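Long-range contacts in fusolin (Unidentified entomopoxvirus, PDB 4OW5), which probably acts as a chitin-binding lytic polysaccharide monooxygenase, enhances the virulence of the virus and crystallises in vivo into viral spindles: residues E137-A142 with S187-N192; N172-P177 with Y196-G201; I178-R183 with N192-R197. All coordinates share one frame; numbering follows the deposited sequence.

In the fold
All three contacts lie in the lytic polysaccharide monooxygenase region and share strand 194-203 or the loop leading into it. Along the chain the segments run 137-142, 172-177, 178-183, 187-192, 192-197 and 196-201, those of interaction 1 alternating with the others. Interactions 1 and 3, with centres about 8 Å apart, share Asn-192 and lie at one end of the antiparallel sheet 2-6, 131-140, 194-203, 180-182. The centre of interaction 2 lies about 14 Å from that of interaction 3 and 17 Å from that of interaction 1; there strand 170-176, of the other sheet, packs on strand 194-203. Interaction 1 approaches the histidine site that binds metal in other crystals of this protein.

Interaction 1 (E137-A142 with S187-N192). Unlike the reference sequence in segment 187-192: Asn-192 (reference His). With EDO (1,2-ethanediol), chain F.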
# COMPACT_ATOMS: atom_id res chain seq x y z
N GLU A 137 -23.48 -0.53 6.69
CA GLU A 137 -24.60 -1.44 6.93
C GLU A 137 -24.24 -2.31 8.12
O GLU A 137 -23.19 -2.98 8.13
CB GLU A 137 -24.95 -2.30 5.68
CG GLU A 137 -26.26 -3.04 5.86
CD GLU A 137 -26.60 -4.07 4.80
OE1 GLU A 137 -25.78 -5.00 4.61
OE2 GLU A 137 -27.72 -4.02 4.24
N PHE A 138 -25.03 -2.20 9.18
CA PHE A 138 -24.88 -3.00 10.37
C PHE A 138 -26.11 -3.94 10.43
O PHE A 138 -27.25 -3.48 10.34
CB PHE A 138 -24.74 -2.13 11.61
CG PHE A 138 -24.31 -2.93 12.82
CD1 PHE A 138 -25.25 -3.55 13.62
CD2 PHE A 138 -22.97 -3.06 13.15
CE1 PHE A 138 -24.86 -4.34 14.69
CE2 PHE A 138 -22.59 -3.79 14.27
CZ PHE A 138 -23.54 -4.45 15.03
N CYS A 139 -25.84 -5.22 10.54
CA CYS A 139 -26.80 -6.30 10.49
C CYS A 139 -27.22 -6.74 11.89
O CYS A 139 -26.45 -7.45 12.55
CB CYS A 139 -26.19 -7.46 9.70
SG CYS A 139 -27.28 -8.87 9.43
N PRO A 140 -28.43 -6.37 12.36
CA PRO A 140 -28.85 -6.84 13.69
C PRO A 140 -29.50 -8.21 13.57
O PRO A 140 -30.48 -8.35 12.85
CB PRO A 140 -29.86 -5.78 14.13
CG PRO A 140 -30.50 -5.33 12.83
CD PRO A 140 -29.49 -5.55 11.73
N THR A 141 -28.94 -9.22 14.22
CA THR A 141 -29.56 -10.54 14.21
C THR A 141 -30.72 -10.54 15.23
O THR A 141 -31.63 -11.35 15.11
CB THR A 141 -28.53 -11.62 14.45
OG1 THR A 141 -27.96 -11.46 15.73
CG2 THR A 141 -27.43 -11.62 13.40
N ALA A 142 -30.64 -9.68 16.27
CA ALA A 142 -31.70 -9.45 17.25
C ALA A 142 -31.92 -7.96 17.32
O ALA A 142 -30.97 -7.20 17.53
CB ALA A 142 -31.32 -9.98 18.60
N SER A 187 -28.71 -6.26 -0.10
CA SER A 187 -28.10 -6.29 1.21
C SER A 187 -27.22 -7.50 1.45
O SER A 187 -27.51 -8.61 1.03
CB SER A 187 -29.15 -6.26 2.30
OG SER A 187 -28.50 -6.39 3.56
N GLN A 188 -26.19 -7.25 2.24
CA GLN A 188 -25.23 -8.24 2.70
C GLN A 188 -25.71 -8.95 4.00
O GLN A 188 -25.02 -9.85 4.49
CB GLN A 188 -23.89 -7.51 2.95
CG GLN A 188 -23.10 -7.15 1.68
CD GLN A 188 -22.64 -8.40 0.95
OE1 GLN A 188 -21.91 -9.22 1.50
NE2 GLN A 188 -23.04 -8.57 -0.30
N CYS A 189 -26.85 -8.51 4.57
CA CYS A 189 -27.45 -8.98 5.80
C CYS A 189 -28.62 -9.92 5.48
O CYS A 189 -29.69 -9.43 5.11
CB CYS A 189 -27.91 -7.76 6.61
SG CYS A 189 -28.74 -8.15 8.18
N ASN A 190 -28.42 -11.25 5.57
CA ASN A 190 -29.49 -12.24 5.33
C ASN A 190 -30.16 -12.65 6.64
O ASN A 190 -31.20 -13.29 6.62
CB ASN A 190 -28.96 -13.48 4.59
CG ASN A 190 -27.78 -14.19 5.23
OD1 ASN A 190 -27.63 -14.26 6.46
ND2 ASN A 190 -26.89 -14.75 4.40
N ALA A 191 -29.60 -12.27 7.79
CA ALA A 191 -30.14 -12.65 9.09
C ALA A 191 -31.39 -11.87 9.48
O ALA A 191 -32.12 -12.33 10.35
CB ALA A 191 -29.07 -12.47 10.16
N ASN A 192 -31.69 -10.75 8.83
CA ASN A 192 -32.85 -9.93 9.21
C ASN A 192 -33.41 -9.12 8.04
O ASN A 192 -32.67 -8.91 7.09
CB ASN A 192 -32.37 -8.95 10.29
CG ASN A 192 -33.42 -8.60 11.33
OD1 ASN A 192 -34.40 -7.93 11.05
ND2 ASN A 192 -33.24 -9.04 12.57
C1 EDO F . -22.72 -12.26 3.81
O1 EDO F . -23.83 -12.40 4.69
C2 EDO F . -21.46 -11.81 4.60
O2 EDO F . -21.83 -11.10 5.77
O HOH W 1 -31.90 -13.26 13.01
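Cys-139 and Cys-189 form the covalent core of this contact, their SG atoms 2.1 Å apart with a right-handed disulfide torsion of 66°. Both sulfurs stand anti to their backbone N, which turns them toward each other. The buried bridge ties the loop between strands 180-182 and 194-203 to strand 131-140, and Val-195 packs against Cys-189.

Beside it, the extended side chain of Glu-137 brings a carboxylate to the start of the loop. OE2 accepts the hydroxyl of Ser-187 at 2.6 Å from OG, on the syn side and 23° out of the carboxylate plane. OE1 uses its syn lone pair for Gln-188 N, at 3.3 Å and bent to 141°. Serine suits its place because OG also accepts from Cys-189 N at 2.9 Å, closing an ST turn. Asn-192 lies against Pro-140, ND2 2.9 Å from Pro-140 O, while its OD1 bonds Leu-194 N.

The Thr-141 margin is wetter. Thr-141 CG2 packs on Ala-191 CB at 3.7 Å; at this exposed edge of the loop one methyl is enough to reach Cys-139 SG too, and a water donates to both Thr-141 O and Ala-191 O. The Thr-141 hydroxyl turns to Asn-67, next to His-1, which with His-144 binds copper or zinc in other crystals of this protein; no metal is modelled here. Gln-188 OE1 bonds Trp-341 of the second subunit.

Held by Ser-187 OG, Gln-188 N and Thr-5 OG1, the buried carboxylate is probably ionised, joining loop and strand electrostatically as well as covalently.

Interaction 2 (N172-P177 with Y196-G201); sequences NIFTGP and YRTTVG. With EDO (1,2-ethanediol), chain B.
Asn-172 OD1 gathers polar groups just before Ile-173 and Phe-174, the two residues that reach Val-200 and Thr-198. Thr-175 OG1 donates to Asn-172 OD1 at 2.8 Å. O1 of an ethanediol, probably from the crystallisation liquor, lies 3.0 Å from the same Asn-172 OD1. The other end of the amide is used too: Asn-172 ND2 donates to Phe-174 O at 3.1 Å, approaching from above the carbonyl plane. With both ends engaged, the amide of Asn-172 is fixed in rotation and straps the chain where it kinks.

That kink is a classic beta bulge in which Ile-173 and Phe-174 both pair with Ile-151 of strand 147-154. The extra residue breaks the usual alternation, so two consecutive side chains point at strand 196-201. Each finds its own branch of Val-200. Ile-173 CD1 meets Val-200 CG1 at 3.8 Å, and Phe-174 CD2 meets Val-200 CG2 at 3.9 Å. A beta-branched valine suits this place because its two methyls diverge to serve two neighbours, while Phe-136 of strand 131-140 lines it as well.

Phe-174 has CG anti to its N (chi1 -178°), an orientation that carries the ring past Val-200 to Thr-198. Thr-198 CG2 sits over one face, 4.3 Å above the plane of the Phe-174 ring and offset toward the rim, and Thr-198 OG1 is 3.7 Å from Phe-174 CE2. Threonine thus offers a methyl to the ring where both residues are partly exposed.

The strands run 150° to each other and approach no closer than 7.6 Å between axes. They meet mainly through side chains, without backbone pairing, as strands of two facing sheets do in the beta sandwich of a fibronectin type III-like fold.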
# COMPACT_ATOMS: atom_id res chain seq x y z
N ASN A 172 -12.87 9.34 16.71
CA ASN A 172 -14.31 9.25 16.51
C ASN A 172 -14.73 10.04 15.26
O ASN A 172 -14.38 11.22 15.13
CB ASN A 172 -15.06 9.75 17.72
CG ASN A 172 -16.54 9.51 17.59
OD1 ASN A 172 -17.28 10.39 17.19
ND2 ASN A 172 -16.96 8.25 17.64
N ILE A 173 -15.44 9.40 14.35
CA ILE A 173 -15.94 10.05 13.13
C ILE A 173 -17.48 10.01 13.05
O ILE A 173 -18.03 10.63 12.15
CB ILE A 173 -15.32 9.48 11.83
CG1 ILE A 173 -15.65 8.00 11.63
CG2 ILE A 173 -13.81 9.76 11.82
CD1 ILE A 173 -15.13 7.40 10.31
N PHE A 174 -18.14 9.36 14.00
CA PHE A 174 -19.60 9.31 14.06
C PHE A 174 -20.07 8.92 15.47
O PHE A 174 -19.58 7.96 16.05
CB PHE A 174 -20.20 8.32 13.03
CG PHE A 174 -21.72 8.28 13.02
CD1 PHE A 174 -22.41 7.49 13.93
CD2 PHE A 174 -22.45 8.94 12.04
CE1 PHE A 174 -23.80 7.41 13.90
CE2 PHE A 174 -23.84 8.84 11.99
CZ PHE A 174 -24.52 8.12 12.95
N THR A 175 -21.07 9.64 15.98
CA THR A 175 -21.71 9.32 17.25
C THR A 175 -23.17 9.69 17.16
O THR A 175 -23.45 10.85 16.93
CB THR A 175 -21.07 10.08 18.42
OG1 THR A 175 -19.69 9.82 18.47
CG2 THR A 175 -21.72 9.72 19.74
N GLY A 176 -24.05 8.75 17.42
CA GLY A 176 -25.48 9.02 17.52
C GLY A 176 -26.35 7.84 17.15
O GLY A 176 -25.87 6.80 16.69
N PRO A 177 -27.67 7.99 17.29
CA PRO A 177 -28.56 6.91 16.84
C PRO A 177 -28.62 6.81 15.31
O PRO A 177 -28.26 7.76 14.59
CB PRO A 177 -29.93 7.31 17.44
CG PRO A 177 -29.86 8.77 17.58
CD PRO A 177 -28.42 9.15 17.80
N TYR A 196 -29.29 -1.41 10.03
CA TYR A 196 -28.91 -0.06 10.39
C TYR A 196 -28.03 0.41 9.26
O TYR A 196 -27.05 -0.27 8.95
CB TYR A 196 -28.16 0.02 11.69
CG TYR A 196 -28.98 -0.31 12.91
CD1 TYR A 196 -29.75 0.66 13.52
CD2 TYR A 196 -28.86 -1.53 13.55
CE1 TYR A 196 -30.48 0.39 14.67
CE2 TYR A 196 -29.60 -1.83 14.68
CZ TYR A 196 -30.43 -0.88 15.23
OH TYR A 196 -31.13 -1.18 16.37
N ARG A 197 -28.38 1.53 8.61
CA ARG A 197 -27.56 2.11 7.53
C ARG A 197 -27.34 3.58 7.73
O ARG A 197 -28.28 4.29 8.03
CB ARG A 197 -28.20 1.96 6.16
CG ARG A 197 -28.23 0.61 5.58
CD ARG A 197 -28.53 0.69 4.09
NE ARG A 197 -29.76 1.41 3.75
CZ ARG A 197 -30.96 0.87 3.51
NH1 ARG A 197 -31.13 -0.44 3.58
NH2 ARG A 197 -31.99 1.64 3.19
N THR A 198 -26.13 4.05 7.45
CA THR A 198 -25.79 5.47 7.52
C THR A 198 -24.59 5.75 6.62
O THR A 198 -23.74 4.88 6.48
CB THR A 198 -25.49 5.88 9.00
OG1 THR A 198 -25.52 7.29 9.11
CG2 THR A 198 -24.16 5.36 9.53
N THR A 199 -24.48 6.95 6.06
CA THR A 199 -23.33 7.39 5.29
C THR A 199 -22.44 8.20 6.19
O THR A 199 -22.89 9.14 6.84
CB THR A 199 -23.74 8.18 4.04
OG1 THR A 199 -24.50 7.31 3.21
CG2 THR A 199 -22.53 8.67 3.23
N VAL A 200 -21.14 7.85 6.17
CA VAL A 200 -20.10 8.57 6.89
C VAL A 200 -19.02 8.86 5.89
O VAL A 200 -18.72 7.99 5.06
CB VAL A 200 -19.55 7.75 8.08
CG1 VAL A 200 -18.50 8.53 8.86
CG2 VAL A 200 -20.67 7.31 9.00
N GLY A 201 -18.45 10.07 5.96
CA GLY A 201 -17.33 10.45 5.14
C GLY A 201 -16.11 9.84 5.79
O GLY A 201 -15.84 10.11 6.95
C1 EDO B . -18.03 13.14 15.63
O1 EDO B . -16.72 13.12 16.13
C2 EDO B . -19.06 13.06 16.77
O2 EDO B . -18.56 13.70 17.93

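Interaction 3 (I178-R183 with N192-R197). Unlike the reference sequence in segment 192-197: Asn-192 (reference His).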
# COMPACT_ATOMS: atom_id res chain seq x y z
N ILE A 178 -28.89 5.61 14.84
CA ILE A 178 -29.12 5.26 13.44
C ILE A 178 -30.49 4.56 13.41
O ILE A 178 -30.66 3.57 14.11
CB ILE A 178 -27.99 4.36 12.86
CG1 ILE A 178 -26.59 4.97 13.09
CG2 ILE A 178 -28.23 4.07 11.39
CD1 ILE A 178 -25.51 4.17 12.53
N PRO A 179 -31.53 5.06 12.71
CA PRO A 179 -32.81 4.34 12.74
C PRO A 179 -32.73 3.04 11.91
O PRO A 179 -31.95 2.94 10.96
CB PRO A 179 -33.79 5.34 12.12
CG PRO A 179 -32.95 6.07 11.12
CD PRO A 179 -31.59 6.22 11.80
N LEU A 180 -33.51 2.05 12.33
CA LEU A 180 -33.66 0.81 11.57
C LEU A 180 -34.39 1.08 10.24
O LEU A 180 -35.37 1.82 10.21
CB LEU A 180 -34.48 -0.18 12.40
CG LEU A 180 -33.74 -0.84 13.49
CD1 LEU A 180 -34.69 -1.25 14.61
CD2 LEU A 180 -32.97 -2.00 12.96
N VAL A 181 -33.91 0.49 9.15
CA VAL A 181 -34.52 0.66 7.82
C VAL A 181 -34.65 -0.68 7.18
O VAL A 181 -33.91 -1.59 7.54
CB VAL A 181 -33.75 1.62 6.88
CG1 VAL A 181 -34.02 3.08 7.23
CG2 VAL A 181 -32.24 1.31 6.86
N GLN A 182 -35.56 -0.81 6.19
CA GLN A 182 -35.70 -2.05 5.47
C GLN A 182 -34.44 -2.29 4.68
O GLN A 182 -33.91 -1.36 4.05
CB GLN A 182 -36.92 -2.08 4.51
CG GLN A 182 -37.23 -3.48 3.98
CD GLN A 182 -38.24 -3.46 2.85
OE1 GLN A 182 -39.37 -3.02 3.01
NE2 GLN A 182 -37.84 -3.91 1.66
N ARG A 183 -33.97 -3.54 4.70
CA ARG A 183 -32.79 -3.92 3.95
C ARG A 183 -33.09 -3.80 2.45
O ARG A 183 -34.22 -4.05 2.01
CB ARG A 183 -32.35 -5.38 4.28
CG ARG A 183 -33.17 -6.44 3.56
CD ARG A 183 -32.86 -7.89 3.96
NE ARG A 183 -31.82 -8.51 3.15
CZ ARG A 183 -31.95 -8.91 1.88
NH1 ARG A 183 -33.09 -8.74 1.22
NH2 ARG A 183 -30.92 -9.47 1.25
N ASN A 192 -31.69 -10.75 8.83
CA ASN A 192 -32.85 -9.93 9.21
C ASN A 192 -33.41 -9.12 8.04
O ASN A 192 -32.67 -8.91 7.09
CB ASN A 192 -32.37 -8.95 10.29
CG ASN A 192 -33.42 -8.60 11.33
OD1 ASN A 192 -34.40 -7.93 11.05
ND2 ASN A 192 -33.24 -9.04 12.57
N ASN A 193 -34.67 -8.65 8.13
CA ASN A 193 -35.28 -7.78 7.10
C ASN A 193 -34.99 -6.29 7.37
O ASN A 193 -35.18 -5.46 6.48
CB ASN A 193 -36.80 -7.99 7.06
CG ASN A 193 -37.57 -7.16 8.07
OD1 ASN A 193 -37.48 -7.38 9.29
ND2 ASN A 193 -38.33 -6.18 7.62
N LEU A 194 -34.54 -5.96 8.60
CA LEU A 194 -34.16 -4.60 8.99
C LEU A 194 -32.63 -4.54 9.18
O LEU A 194 -32.03 -5.49 9.66
CB LEU A 194 -34.86 -4.16 10.28
CG LEU A 194 -36.39 -4.03 10.23
CD1 LEU A 194 -36.93 -3.69 11.58
CD2 LEU A 194 -36.82 -3.01 9.23
N VAL A 195 -32.03 -3.43 8.80
CA VAL A 195 -30.61 -3.15 8.98
C VAL A 195 -30.47 -1.74 9.53
O VAL A 195 -31.42 -0.95 9.46
CB VAL A 195 -29.80 -3.30 7.66
CG1 VAL A 195 -29.73 -4.76 7.21
CG2 VAL A 195 -30.37 -2.42 6.54
N TYR A 196 -29.29 -1.41 10.03
CA TYR A 196 -28.91 -0.06 10.39
C TYR A 196 -28.03 0.41 9.26
O TYR A 196 -27.05 -0.27 8.95
CB TYR A 196 -28.16 0.02 11.69
CG TYR A 196 -28.98 -0.31 12.91
CD1 TYR A 196 -29.75 0.66 13.52
CD2 TYR A 196 -28.86 -1.53 13.55
CE1 TYR A 196 -30.48 0.39 14.67
CE2 TYR A 196 -29.60 -1.83 14.68
CZ TYR A 196 -30.43 -0.88 15.23
OH TYR A 196 -31.13 -1.18 16.37
N ARG A 197 -28.38 1.53 8.61
CA ARG A 197 -27.56 2.11 7.53
C ARG A 197 -27.34 3.58 7.73
O ARG A 197 -28.28 4.29 8.03
CB ARG A 197 -28.20 1.96 6.16
CG ARG A 197 -28.23 0.61 5.58
CD ARG A 197 -28.53 0.69 4.09
NE ARG A 197 -29.76 1.41 3.75
CZ ARG A 197 -30.96 0.87 3.51
NH1 ARG A 197 -31.13 -0.44 3.58
NH2 ARG A 197 -31.99 1.64 3.19
O HOH W 2 -30.42 3.39 8.93
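Val-181 and Val-195 are the central pair of a beta hairpin that adds short strand 180-182 to the edge of the sheet beside strand 194-203. Backbone bonds come first. The two valines exchange nearly straight bonds, Val-181 N to Val-195 O and Val-195 N to Val-181 O, both 2.9 Å. Arg-183 N adds a third to Asn-193 O, also 2.9 Å. The deposited Asn-192 forms an Asx turn, OD1 accepting from Leu-194 N. Beyond the valines a water bridges Pro-179 O and Arg-197 N.

Among the charged side chains, Arg-197, bent at chi3 (-55°), curls back so that NH1 donates to Gln-182 O at 3.0 Å, at the edge of the guanidinium; an arginine is long enough to reach past Val-181 to the carbonyl of the next residue. Val-181 CG2 lies over the centre of one guanidinium face, 3.6 Å above its plane. Arg-183 lays its CD 3.3 Å from Asn-192 O, a buried carbonyl with no hydrogen-bond partner in the model, and sends NE on to Cys-189 O.

Apolar packing covers both faces. On one, Val-181 CG2 meets Val-195 CG2 at 4.2 Å, and Arg-183 CB adds to Val-195. On the other, the Tyr-196 phenol is set among Glu-145, which takes its OH, Phe-149, edge-to-face, and Pro-140. A branched leucine, Leu-180, lies over one ring face and also reaches Leu-194 CB. Leu-180 CD2 makes a CH-pi contact 3.8 Å from the ring centroid and 17° off the normal, while Ile-178 O lies at the ring's edge, 3.1 Å from Tyr-196 CD1.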